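Local coordinates for ricin B lectin (Clostridium thermocellum, PDB 3VSF), which hydrolyses beta-1,3-galactan as an exo-acting family 43 galactanase and carries a galactose-binding ricin-type beta-trefoil module, at residues H210-T215 / K219-L224; Y409-N414 / Y437-G442; F291-Q296 / S302-G307. All blocks are in the same frame, centred on the assembly; numbering follows the deposited sequence.

Interaction 1: residues H210-T215 / K219-L224; sequences HLYELT and KNIASL
N220 begins the pairing through its backbone: its carbonyl O takes the N-H of T215 at 3.0 Å, with the donor standing above the carbonyl plane rather than on a lone pair. The T215 hydroxyl, beside this bond, has its hydrogen-bond partner in the turn, D217 OD1. One step on, I221 crosses Y212 at a slant and lays CD1 over one face of its ring, 4.3 Å from the centroid and 26° off the normal. Its CG2 meets Y212 CB, while CG1 turns to L214 CD2; W134 of strand 131-138 touches both L214 and I221, so this corner rests on the neighbouring blade. A222 and S223 then share one partner, E213, whose carbonyl O accepts A222 N at 2.7 Å and S223 N at 3.2 Å. Both donors lie in the carbonyl plane. This is a classic beta bulge, and it shifts the register by one residue in the hairpin of strands 208-214 and 221-228, the last two strands of the third four-stranded blade of the family 43 five-bladed propeller. The A222 methyl meets T215 CG2 at 3.7 Å. S223 also accepts, its carbonyl O taking E213 N at 2.9 Å. The S223 and E213 side chains share a face, but OE1 and OG are poorly angled for a bond. L224, with CG anti to the backbone N (chi1 -172°), brings CD2 obliquely to Y212 CD1 and CE1, 3.5 Å from the latter, and also to H210 CB. The phenol is steadied from its own strand: H210 ND1 donates to Y212 OH at 2.9 Å, with that oxygen in the imidazole plane.

Interaction 2: residues Y409-N414 / Y437-G442; sequences YKKIVN and YTSNGG
K411 and S439 meet through a single polar contact, a hydrogen bond from NZ to OG of 3.0 Å that crosses from a trefoil strand to a loop. The lysine runs out from the strand and bends at chi3 (55°), which turns CE and the ammonium toward the serine. OG stands anti to the S439 backbone N (chi1 -177°), a setting that places it where both K411 NZ and Y340 O reach it. The hydroxyl works both ways: it accepts from K411 and is also hydrogen-bonded to the carbonyl O of Y340. The charge of K411 is met by a salt bridge to E355, so this buried ammonium has a carboxylate and a hydroxyl around it, which would be expected to favour its protonated form.

No apolar pair joins the segments; the lysine methylenes merely run past the hydroxyl, CE 3.7 Å from S439 OG.

Bonds within the loop shape what follows. N440 OD1 accepts the backbone N-H of G442 at 3.0 Å and 145°, an Asx turn, and G441 inside it has positive phi. Q445 grips the same loop through T438 O and N440 N. N440 belongs to a beta-D-galactose site with D422, D425 and N444, which holds no galactose in this structure, so S439 stands next to a sugar-binding residue in sequence.

In the beta-trefoil, strand 409-414 runs between strands 400-404 and 447-453, with K411 touching V403 on the former. The loop leads from strand 432-437 toward strand 447-453, and N440 also touches Y285, which precedes strand 288-296 of the propeller.

Interaction 3: residues F291-Q296 / S302-G307; sequences FIIPVQ and SYLYMG
M306 reaches across to F291 and I293 along its whole length. Its CB lies 3.4 Å from F291 O, and CG, set anti to the carbonyl carbon (chi1 -57°), is 3.7 Å from that same oxygen. SD passes F291 CB at 4.4 Å. The chain stays extended beyond CG, and this carries CE to the CG1-CD1 arm of I293, 3.4 Å from CD1 and close to CG1. The same I293 CD1 also touches L304 CB at 3.5 Å, I293 and L304 lying side by side and pointing the same way. M63 of strand 61-66 and W325 of strand 322-330 add to this apolar face, M63 against I293 and M306, W325 against L304 and M306.

Strands 288-296 and 301-309 form the antiparallel hairpin that opens the fifth blade of the propeller. Five backbone hydrogen bonds join them: M306 N donates to F291 O at 2.9 Å, and I293 and L304 bond in both directions, as do V295 and S302.

On the other face I292 CG1 approaches the Y305 ring. Further along, P294 lies across Y303, its CB over one ring face, 4.1 Å from the centroid and offset toward the rim, a CH-pi contact. F330 meets that Y303 ring edge-to-face, and the phenol OH is hydrogen-bonded to K241 O of the fourth blade.

How the interactions relate
Along the chain the order is interaction 1, interaction 3, interaction 2, each closing before the next opens. Interactions 1 and 3 are hairpins in the third and fifth blades of the same propeller, with centres about 24 Å apart and no contact. Interaction 2 belongs to the beta-trefoil, its centre about 22 Å from that of interaction 3 and about 43 Å from that of interaction 1, which lies on the opposite side of the chain's centre. Interaction 3 therefore sits between the other two. Strand 352-355 reaches both it and interaction 2, I353 touching residues of 302-307 and E355 lying at the trefoil contact, consistent with a shared interface between the family 43 propeller and the galactose-binding module.

Interaction 1: residues H210-T215 / K219-L224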
loop_
_atom_site.group_PDB
_atom_site.type_symbol
_atom_site.label_atom_id
_atom_site.label_comp_id
_atom_site.label_asym_id
_atom_site.label_seq_id
_atom_site.Cartn_x
_atom_site.Cartn_y
_atom_site.Cartn_z
ATOM N N HIS A 210 20.290 -4.550 5.143
ATOM C CA HIS A 210 21.120 -5.661 4.698
ATOM C C HIS A 210 20.308 -6.683 3.910
ATOM O O HIS A 210 19.298 -7.196 4.393
ATOM C CB HIS A 210 21.808 -6.334 5.889
ATOM C CG HIS A 210 23.021 -5.605 6.378
ATOM N ND1 HIS A 210 23.789 -6.060 7.429
ATOM C CD2 HIS A 210 23.603 -4.457 5.958
ATOM C CE1 HIS A 210 24.789 -5.222 7.636
ATOM N NE2 HIS A 210 24.699 -4.240 6.757
ATOM N N LEU A 211 20.753 -6.964 2.690
ATOM C CA LEU A 211 20.126 -7.985 1.862
ATOM C C LEU A 211 20.964 -9.257 1.894
ATOM O O LEU A 211 22.046 -9.311 1.311
ATOM C CB LEU A 211 19.975 -7.494 0.422
ATOM C CG LEU A 211 19.320 -8.471 -0.558
ATOM C CD1 LEU A 211 17.906 -8.811 -0.114
ATOM C CD2 LEU A 211 19.320 -7.901 -1.967
ATOM N N TYR A 212 20.462 -10.276 2.584
ATOM C CA TYR A 212 21.179 -11.539 2.713
ATOM C C TYR A 212 20.688 -12.562 1.698
ATOM O O TYR A 212 19.484 -12.745 1.521
ATOM C CB TYR A 212 21.021 -12.106 4.127
ATOM C CG TYR A 212 21.439 -11.161 5.229
ATOM C CD1 TYR A 212 22.772 -11.038 5.598
ATOM C CD2 TYR A 212 20.498 -10.397 5.907
ATOM C CE1 TYR A 212 23.157 -10.176 6.608
ATOM C CE2 TYR A 212 20.874 -9.534 6.918
ATOM C CZ TYR A 212 22.204 -9.427 7.264
ATOM O OH TYR A 212 22.579 -8.568 8.270
ATOM N N GLU A 213 21.626 -13.226 1.033
ATOM C CA GLU A 213 21.292 -14.320 0.133
ATOM C C GLU A 213 21.246 -15.624 0.918
ATOM O O GLU A 213 22.189 -15.958 1.634
ATOM C CB GLU A 213 22.314 -14.425 -1.000
ATOM C CG GLU A 213 22.060 -15.579 -1.957
ATOM C CD GLU A 213 23.101 -15.669 -3.055
ATOM O OE1 GLU A 213 23.959 -14.764 -3.141
ATOM O OE2 GLU A 213 23.063 -16.645 -3.834
ATOM N N LEU A 214 20.146 -16.355 0.787
ATOM C CA LEU A 214 19.961 -17.591 1.535
ATOM C C LEU A 214 20.551 -18.794 0.807
ATOM O O LEU A 214 20.703 -18.783 -0.414
ATOM C CB LEU A 214 18.475 -17.831 1.805
ATOM C CG LEU A 214 17.732 -16.712 2.534
ATOM C CD1 LEU A 214 16.262 -17.065 2.696
ATOM C CD2 LEU A 214 18.377 -16.435 3.881
ATOM N N THR A 215 20.885 -19.829 1.571
ATOM C CA THR A 215 21.318 -21.095 0.998
ATOM C C THR A 215 20.136 -21.745 0.282
ATOM O O THR A 215 18.991 -21.350 0.495
ATOM C CB THR A 215 21.862 -22.045 2.083
ATOM O OG1 THR A 215 20.919 -22.137 3.158
ATOM C CG2 THR A 215 23.185 -21.530 2.627
ATOM N N LYS A 219 16.786 -21.927 4.733
ATOM C CA LYS A 219 16.810 -21.933 6.193
ATOM C C LYS A 219 18.062 -21.285 6.780
ATOM O O LYS A 219 18.135 -21.047 7.985
ATOM C CB LYS A 219 16.652 -23.362 6.722
ATOM C CG LYS A 219 15.252 -23.931 6.552
ATOM C CD LYS A 219 15.213 -25.425 6.835
ATOM C CE LYS A 219 15.988 -26.204 5.785
ATOM N NZ LYS A 219 15.890 -27.676 5.989
ATOM N N ASN A 220 19.040 -20.997 5.927
ATOM C CA ASN A 220 20.291 -20.397 6.380
ATOM C C ASN A 220 20.750 -19.251 5.485
ATOM O O ASN A 220 20.235 -19.069 4.382
ATOM C CB ASN A 220 21.388 -21.460 6.474
ATOM C CG ASN A 220 21.030 -22.588 7.424
ATOM O OD1 ASN A 220 20.379 -22.372 8.446
ATOM N ND2 ASN A 220 21.452 -23.800 7.086
ATOM N N ILE A 221 21.721 -18.481 5.967
ATOM C CA ILE A 221 22.256 -17.356 5.208
ATOM C C ILE A 221 23.567 -17.723 4.519
ATOM O O ILE A 221 24.541 -18.094 5.173
ATOM C CB ILE A 221 22.472 -16.120 6.104
ATOM C CG1 ILE A 221 21.129 -15.592 6.610
ATOM C CG2 ILE A 221 23.219 -15.034 5.346
ATOM C CD1 ILE A 221 21.240 -14.347 7.458
ATOM N N ALA A 222 23.583 -17.616 3.194
ATOM C CA ALA A 222 24.752 -17.984 2.403
ATOM C C ALA A 222 25.773 -16.852 2.307
ATOM O O ALA A 222 26.978 -17.086 2.402
ATOM C CB ALA A 222 24.330 -18.439 1.012
ATOM N N SER A 223 25.291 -15.629 2.113
ATOM C CA SER A 223 26.182 -14.480 1.976
ATOM C C SER A 223 25.450 -13.154 2.158
ATOM O O SER A 223 24.222 -13.113 2.229
ATOM C CB SER A 223 26.874 -14.501 0.611
ATOM O OG SER A 223 25.932 -14.368 -0.440
ATOM N N LEU A 224 26.220 -12.075 2.236
ATOM C CA LEU A 224 25.661 -10.732 2.312
ATOM C C LEU A 224 25.606 -10.142 0.908
ATOM O O LEU A 224 26.604 -9.629 0.401
ATOM C CB LEU A 224 26.510 -9.853 3.235
ATOM C CG LEU A 224 25.994 -8.454 3.592
ATOM C CD1 LEU A 224 26.341 -7.430 2.520
ATOM C CD2 LEU A 224 24.495 -8.479 3.865
#

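Interaction 2: residues Y409-N414 / Y437-G442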
loop_
_atom_site.group_PDB
_atom_site.type_symbol
_atom_site.label_atom_id
_atom_site.label_comp_id
_atom_site.label_asym_id
_atom_site.label_seq_id
_atom_site.Cartn_x
_atom_site.Cartn_y
_atom_site.Cartn_z
ATOM N N TYR A 409 -18.585 17.410 1.188
ATOM C CA TYR A 409 -17.629 17.266 0.095
ATOM C C TYR A 409 -17.694 15.887 -0.558
ATOM O O TYR A 409 -18.210 14.936 0.026
ATOM C CB TYR A 409 -16.211 17.563 0.589
ATOM C CG TYR A 409 -16.083 18.922 1.241
ATOM C CD1 TYR A 409 -15.798 20.053 0.486
ATOM C CD2 TYR A 409 -16.258 19.076 2.610
ATOM C CE1 TYR A 409 -15.685 21.298 1.077
ATOM C CE2 TYR A 409 -16.147 20.318 3.211
ATOM C CZ TYR A 409 -15.861 21.425 2.439
ATOM O OH TYR A 409 -15.749 22.662 3.031
ATOM N N LYS A 410 -17.167 15.792 -1.775
ATOM C CA LYS A 410 -17.224 14.557 -2.548
ATOM C C LYS A 410 -16.012 14.414 -3.463
ATOM O O LYS A 410 -15.289 15.377 -3.707
ATOM C CB LYS A 410 -18.504 14.513 -3.386
ATOM C CG LYS A 410 -19.786 14.434 -2.575
ATOM C CD LYS A 410 -21.008 14.660 -3.452
ATOM C CE LYS A 410 -22.294 14.440 -2.673
ATOM N NZ LYS A 410 -22.422 13.031 -2.207
ATOM N N LYS A 411 -15.803 13.202 -3.967
ATOM C CA LYS A 411 -14.728 12.936 -4.914
ATOM C C LYS A 411 -15.273 12.856 -6.333
ATOM O O LYS A 411 -16.175 12.069 -6.615
ATOM C CB LYS A 411 -14.018 11.627 -4.570
ATOM C CG LYS A 411 -12.751 11.786 -3.747
ATOM C CD LYS A 411 -12.094 10.435 -3.505
ATOM C CE LYS A 411 -11.836 9.706 -4.815
ATOM N NZ LYS A 411 -11.292 8.336 -4.599
ATOM N N ILE A 412 -14.723 13.673 -7.224
ATOM C CA ILE A 412 -15.093 13.616 -8.630
ATOM C C ILE A 412 -14.101 12.734 -9.378
ATOM O O ILE A 412 -12.984 13.156 -9.674
ATOM C CB ILE A 412 -15.129 15.016 -9.265
ATOM C CG1 ILE A 412 -16.041 15.942 -8.458
ATOM C CG2 ILE A 412 -15.594 14.934 -10.712
ATOM C CD1 ILE A 412 -16.158 17.337 -9.030
ATOM N N VAL A 413 -14.513 11.506 -9.676
ATOM C CA VAL A 413 -13.620 10.523 -10.280
ATOM C C VAL A 413 -13.945 10.284 -11.750
ATOM O O VAL A 413 -15.102 10.084 -12.114
ATOM C CB VAL A 413 -13.682 9.176 -9.532
ATOM C CG1 VAL A 413 -12.615 8.226 -10.057
ATOM C CG2 VAL A 413 -13.518 9.391 -8.037
ATOM N N ASN A 414 -12.915 10.304 -12.590
ATOM C CA ASN A 414 -13.082 10.029 -14.011
ATOM C C ASN A 414 -13.423 8.561 -14.228
ATOM O O ASN A 414 -12.989 7.699 -13.464
ATOM C CB ASN A 414 -11.811 10.404 -14.778
ATOM C CG ASN A 414 -12.034 10.488 -16.276
ATOM O OD1 ASN A 414 -11.757 9.542 -17.013
ATOM N ND2 ASN A 414 -12.534 11.630 -16.734
ATOM N N TYR A 437 -5.595 13.184 -10.961
ATOM C CA TYR A 437 -4.469 12.622 -10.229
ATOM C C TYR A 437 -4.892 11.412 -9.406
ATOM O O TYR A 437 -6.076 11.220 -9.128
ATOM C CB TYR A 437 -3.846 13.685 -9.322
ATOM C CG TYR A 437 -2.417 13.400 -8.919
ATOM C CD1 TYR A 437 -1.375 13.564 -9.823
ATOM C CD2 TYR A 437 -2.107 12.978 -7.633
ATOM C CE1 TYR A 437 -0.066 13.309 -9.459
ATOM C CE2 TYR A 437 -0.800 12.720 -7.260
ATOM C CZ TYR A 437 0.216 12.888 -8.176
ATOM O OH TYR A 437 1.519 12.634 -7.812
ATOM N N THR A 438 -3.915 10.599 -9.022
ATOM C CA THR A 438 -4.170 9.430 -8.193
ATOM C C THR A 438 -4.822 9.859 -6.886
ATOM O O THR A 438 -4.439 10.869 -6.297
ATOM C CB THR A 438 -2.864 8.682 -7.877
ATOM O OG1 THR A 438 -2.238 9.271 -6.731
ATOM C CG2 THR A 438 -1.912 8.757 -9.059
ATOM N N SER A 439 -5.814 9.098 -6.437
ATOM C CA SER A 439 -6.497 9.413 -5.189
ATOM C C SER A 439 -5.525 9.308 -4.017
ATOM O O SER A 439 -4.814 8.314 -3.881
ATOM C CB SER A 439 -7.690 8.481 -4.974
ATOM O OG SER A 439 -8.396 8.823 -3.795
ATOM N N ASN A 440 -5.494 10.338 -3.179
ATOM C CA ASN A 440 -4.575 10.362 -2.045
ATOM C C ASN A 440 -5.171 11.015 -0.801
ATOM O O ASN A 440 -4.441 11.459 0.087
ATOM C CB ASN A 440 -3.264 11.050 -2.430
ATOM C CG ASN A 440 -3.472 12.466 -2.928
ATOM O OD1 ASN A 440 -4.403 13.154 -2.512
ATOM N ND2 ASN A 440 -2.602 12.907 -3.829
ATOM N N GLY A 441 -6.497 11.073 -0.748
ATOM C CA GLY A 441 -7.196 11.599 0.411
ATOM C C GLY A 441 -6.934 13.069 0.676
ATOM O O GLY A 441 -7.376 13.612 1.689
ATOM N N GLY A 442 -6.216 13.717 -0.236
ATOM C CA GLY A 442 -5.910 15.129 -0.095
ATOM C C GLY A 442 -7.148 15.996 -0.222
ATOM O O GLY A 442 -8.073 15.664 -0.964
#

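Interaction 3: residues F291-Q296 / S302-G307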
loop_
_atom_site.group_PDB
_atom_site.type_symbol
_atom_site.label_atom_id
_atom_site.label_comp_id
_atom_site.label_asym_id
_atom_site.label_seq_id
_atom_site.Cartn_x
_atom_site.Cartn_y
_atom_site.Cartn_z
ATOM N N PHE A 291 3.974 -5.820 3.521
ATOM C CA PHE A 291 4.231 -6.811 2.481
ATOM C C PHE A 291 3.509 -6.497 1.172
ATOM O O PHE A 291 2.450 -5.872 1.170
ATOM C CB PHE A 291 3.844 -8.207 2.972
ATOM C CG PHE A 291 4.426 -9.316 2.153
ATOM C CD1 PHE A 291 5.779 -9.604 2.219
ATOM C CD2 PHE A 291 3.625 -10.074 1.318
ATOM C CE1 PHE A 291 6.322 -10.625 1.466
ATOM C CE2 PHE A 291 4.164 -11.097 0.567
ATOM C CZ PHE A 291 5.514 -11.373 0.639
ATOM N N ILE A 292 4.092 -6.943 0.063
ATOM C CA ILE A 292 3.517 -6.717 -1.260
ATOM C C ILE A 292 3.605 -7.975 -2.124
ATOM O O ILE A 292 4.697 -8.424 -2.467
ATOM C CB ILE A 292 4.230 -5.561 -1.994
ATOM C CG1 ILE A 292 4.106 -4.260 -1.199
ATOM C CG2 ILE A 292 3.663 -5.387 -3.394
ATOM C CD1 ILE A 292 4.858 -3.097 -1.807
ATOM N N ILE A 293 2.451 -8.540 -2.473
ATOM C CA ILE A 293 2.410 -9.732 -3.320
ATOM C C ILE A 293 1.689 -9.501 -4.642
ATOM O O ILE A 293 0.706 -8.763 -4.704
ATOM C CB ILE A 293 1.746 -10.932 -2.609
ATOM C CG1 ILE A 293 0.830 -10.453 -1.480
ATOM C CG2 ILE A 293 2.799 -11.900 -2.093
ATOM C CD1 ILE A 293 -0.404 -9.726 -1.963
ATOM N N PRO A 294 2.185 -10.139 -5.711
ATOM C CA PRO A 294 1.531 -10.106 -7.022
ATOM C C PRO A 294 0.289 -10.990 -7.029
ATOM O O PRO A 294 0.378 -12.173 -6.705
ATOM C CB PRO A 294 2.590 -10.699 -7.960
ATOM C CG PRO A 294 3.878 -10.665 -7.190
ATOM C CD PRO A 294 3.485 -10.826 -5.762
ATOM N N VAL A 295 -0.855 -10.417 -7.388
ATOM C CA VAL A 295 -2.086 -11.186 -7.518
ATOM C C VAL A 295 -2.364 -11.468 -8.992
ATOM O O VAL A 295 -2.764 -10.577 -9.741
ATOM C CB VAL A 295 -3.286 -10.449 -6.899
ATOM C CG1 VAL A 295 -4.550 -11.279 -7.048
ATOM C CG2 VAL A 295 -3.016 -10.138 -5.435
ATOM N N GLN A 296 -2.146 -12.713 -9.399
ATOM C CA GLN A 296 -2.260 -13.094 -10.802
ATOM C C GLN A 296 -3.617 -13.721 -11.113
ATOM O O GLN A 296 -4.143 -14.512 -10.329
ATOM C CB GLN A 296 -1.127 -14.051 -11.179
ATOM C CG GLN A 296 -1.053 -14.401 -12.653
ATOM C CD GLN A 296 0.283 -15.010 -13.032
ATOM O OE1 GLN A 296 1.335 -14.549 -12.587
ATOM N NE2 GLN A 296 0.249 -16.055 -13.852
ATOM N N SER A 302 -2.105 -7.950 -10.735
ATOM C CA SER A 302 -2.238 -6.746 -9.922
ATOM C C SER A 302 -1.519 -6.927 -8.589
ATOM O O SER A 302 -1.789 -7.873 -7.853
ATOM C CB SER A 302 -3.712 -6.413 -9.683
ATOM O OG SER A 302 -4.386 -6.169 -10.903
ATOM N N TYR A 303 -0.605 -6.014 -8.283
ATOM C CA TYR A 303 0.173 -6.096 -7.054
ATOM C C TYR A 303 -0.575 -5.505 -5.862
ATOM O O TYR A 303 -0.996 -4.351 -5.891
ATOM C CB TYR A 303 1.529 -5.410 -7.236
ATOM C CG TYR A 303 2.452 -6.145 -8.184
ATOM C CD1 TYR A 303 3.544 -6.858 -7.708
ATOM C CD2 TYR A 303 2.220 -6.140 -9.554
ATOM C CE1 TYR A 303 4.386 -7.535 -8.570
ATOM C CE2 TYR A 303 3.057 -6.814 -10.422
ATOM C CZ TYR A 303 4.138 -7.511 -9.925
ATOM O OH TYR A 303 4.973 -8.183 -10.787
ATOM N N LEU A 304 -0.738 -6.310 -4.816
ATOM C CA LEU A 304 -1.460 -5.884 -3.622
ATOM C C LEU A 304 -0.521 -5.356 -2.542
ATOM O O LEU A 304 0.499 -5.970 -2.234
ATOM C CB LEU A 304 -2.295 -7.036 -3.061
ATOM C CG LEU A 304 -2.949 -6.794 -1.699
ATOM C CD1 LEU A 304 -3.884 -5.595 -1.752
ATOM C CD2 LEU A 304 -3.692 -8.035 -1.228
ATOM N N TYR A 305 -0.878 -4.211 -1.972
ATOM C CA TYR A 305 -0.114 -3.616 -0.886
ATOM C C TYR A 305 -0.781 -3.888 0.457
ATOM O O TYR A 305 -1.989 -3.697 0.611
ATOM C CB TYR A 305 0.033 -2.107 -1.097
ATOM C CG TYR A 305 0.378 -1.342 0.162
ATOM C CD1 TYR A 305 1.698 -1.076 0.497
ATOM C CD2 TYR A 305 -0.618 -0.886 1.015
ATOM C CE1 TYR A 305 2.017 -0.377 1.647
ATOM C CE2 TYR A 305 -0.310 -0.188 2.167
ATOM C CZ TYR A 305 1.009 0.063 2.478
ATOM O OH TYR A 305 1.318 0.759 3.623
ATOM N N MET A 306 0.011 -4.332 1.427
ATOM C CA MET A 306 -0.490 -4.567 2.774
ATOM C C MET A 306 0.185 -3.630 3.760
ATOM O O MET A 306 1.393 -3.407 3.691
ATOM C CB MET A 306 -0.246 -6.012 3.197
ATOM C CG MET A 306 -0.846 -7.033 2.263
ATOM S SD MET A 306 -0.496 -8.715 2.792
ATOM C CE MET A 306 -1.125 -9.612 1.383
ATOM N N GLY A 307 -0.599 -3.087 4.681
ATOM C CA GLY A 307 -0.070 -2.184 5.682
ATOM C C GLY A 307 -0.699 -2.403 7.041
ATOM O O GLY A 307 -1.655 -3.166 7.180
#